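Local coordinates for protein purine nucleosidase, (IunH-1) (Sulfolobus solfataricus, PDB 3T8J) that is a purine nucleosidase of the nucleoside hydrolase family, an alpha/beta protein that carries a bound sodium ion, at residues K256-I261 against K286-I291. Numbering follows the deposited sequence.
Sequences KRFVVI and KPNAEI
The side-chain amide of Asn288 docks on the backbone of Val259 with both of its ends. Asn288 OD1 accepts from Val259 N at 2.9 Å in a nearly straight bond, the donor tilted a little from the carbonyl plane. Asn288 ND2 donates to Val259 O at 3.0 Å, on a lone pair of that carbonyl. With CG set between the backbone N and the carbonyl carbon (chi1 62°), the amide is placed to satisfy both the N-H and the C=O of Val259. The second hydrogen of ND2 is used as well, bonding to Phe176 O of helix 169-177, and the rotation of the amide is thereby fixed.

Two residues earlier in the strand, Arg257 N donates to Ala289 O at 3.0 Å. Arg257 O, in turn, accepts hydrogen bonds from Asn288 N at 3.0 Å and, weakly, from Ala289 N at 3.3 Å. Two residues thus face one, a classic beta bulge, where strand 289-295 enters the mixed sheet antiparallel to strand 251-261. On the other edge of strand 251-261, Phe258 and Val260 bond to strand 272-275.

Val259 CG2 packs against Ile291 CD1 (3.8 Å) and the methyl of Ala289, on the same face as Arg257. On the opposite face, Lys256 and Glu290 form an antiparallel non-hydrogen-bonded pair. Their charged ends do not meet: Lys256 NZ and Glu290 OE2 stay 5.3 Å apart, and Glu290 OE1 is instead held by Thr183 and a salt bridge to Arg254.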
# COMPACT_ATOMS: atom_id res chain seq x y z
N LYS A 256 16.92 23.35 -3.28
CA LYS A 256 16.41 22.49 -4.33
C LYS A 256 16.51 21.04 -3.88
O LYS A 256 17.61 20.55 -3.57
CB LYS A 256 17.20 22.71 -5.63
CG LYS A 256 16.93 24.06 -6.26
CD LYS A 256 17.57 24.18 -7.65
CE LYS A 256 17.17 25.48 -8.33
NZ LYS A 256 17.83 25.64 -9.68
N ARG A 257 15.37 20.36 -3.83
CA ARG A 257 15.30 19.00 -3.29
C ARG A 257 14.43 18.10 -4.14
O ARG A 257 13.79 18.58 -5.09
CB ARG A 257 14.83 19.09 -1.83
CG ARG A 257 16.04 19.47 -0.94
CD ARG A 257 15.73 19.76 0.49
NE ARG A 257 16.94 20.12 1.21
CZ ARG A 257 16.98 20.51 2.49
NH1 ARG A 257 15.87 20.62 3.21
NH2 ARG A 257 18.15 20.79 3.05
N PHE A 258 14.42 16.80 -3.83
CA PHE A 258 13.61 15.83 -4.54
C PHE A 258 12.37 15.50 -3.69
O PHE A 258 12.50 14.97 -2.57
CB PHE A 258 14.40 14.55 -4.87
CG PHE A 258 13.57 13.47 -5.52
CD1 PHE A 258 13.02 13.66 -6.77
CD2 PHE A 258 13.37 12.25 -4.89
CE1 PHE A 258 12.26 12.68 -7.37
CE2 PHE A 258 12.62 11.26 -5.48
CZ PHE A 258 12.05 11.48 -6.71
N VAL A 259 11.19 15.84 -4.22
CA VAL A 259 9.90 15.69 -3.50
C VAL A 259 9.12 14.53 -4.12
O VAL A 259 8.89 14.51 -5.33
CB VAL A 259 9.06 16.95 -3.61
CG1 VAL A 259 7.72 16.74 -2.84
CG2 VAL A 259 9.81 18.18 -3.06
N VAL A 260 8.69 13.58 -3.26
CA VAL A 260 7.83 12.48 -3.66
C VAL A 260 6.45 12.73 -3.05
O VAL A 260 6.40 13.12 -1.89
CB VAL A 260 8.34 11.15 -3.17
CG1 VAL A 260 7.37 10.02 -3.53
CG2 VAL A 260 9.72 10.84 -3.84
N ILE A 261 5.41 12.58 -3.87
CA ILE A 261 4.01 12.73 -3.38
C ILE A 261 3.47 11.35 -3.05
O ILE A 261 3.47 10.45 -3.90
CB ILE A 261 3.14 13.36 -4.45
CG1 ILE A 261 3.72 14.66 -5.00
CG2 ILE A 261 1.69 13.54 -3.91
CD1 ILE A 261 3.90 15.77 -3.94
N LYS A 286 18.17 13.88 -8.27
CA LYS A 286 17.69 14.87 -9.20
C LYS A 286 16.59 15.71 -8.54
O LYS A 286 15.48 15.22 -8.39
CB LYS A 286 17.13 14.19 -10.44
CG LYS A 286 18.13 13.31 -11.16
CD LYS A 286 17.40 12.43 -12.18
CE LYS A 286 18.38 11.56 -12.94
NZ LYS A 286 17.63 10.65 -13.86
N PRO A 287 16.91 16.94 -8.14
CA PRO A 287 15.82 17.74 -7.56
C PRO A 287 14.69 18.03 -8.55
O PRO A 287 14.92 18.17 -9.75
CB PRO A 287 16.49 19.04 -7.18
CG PRO A 287 17.77 19.09 -7.93
CD PRO A 287 18.18 17.67 -8.14
N ASN A 288 13.47 18.14 -8.03
CA ASN A 288 12.31 18.51 -8.84
C ASN A 288 11.56 19.74 -8.32
O ASN A 288 10.57 20.16 -8.92
CB ASN A 288 11.35 17.32 -9.04
CG ASN A 288 10.78 16.81 -7.76
OD1 ASN A 288 11.21 17.23 -6.71
ND2 ASN A 288 9.80 15.88 -7.83
N ALA A 289 12.03 20.36 -7.25
CA ALA A 289 11.35 21.55 -6.70
C ALA A 289 12.29 22.38 -5.87
O ALA A 289 13.13 21.84 -5.16
CB ALA A 289 10.14 21.15 -5.86
N GLU A 290 12.13 23.69 -5.95
CA GLU A 290 12.82 24.61 -5.07
C GLU A 290 11.86 24.90 -3.94
O GLU A 290 10.77 25.40 -4.18
CB GLU A 290 13.16 25.89 -5.79
CG GLU A 290 13.92 26.86 -4.96
CD GLU A 290 14.23 28.12 -5.75
OE1 GLU A 290 13.26 28.80 -6.20
OE2 GLU A 290 15.42 28.42 -5.91
N ILE A 291 12.28 24.59 -2.73
CA ILE A 291 11.40 24.73 -1.56
C ILE A 291 11.81 25.95 -0.74
O ILE A 291 12.98 26.15 -0.44
CB ILE A 291 11.45 23.45 -0.68
CG1 ILE A 291 11.17 22.20 -1.53
CG2 ILE A 291 10.54 23.60 0.55
CD1 ILE A 291 11.20 20.85 -0.72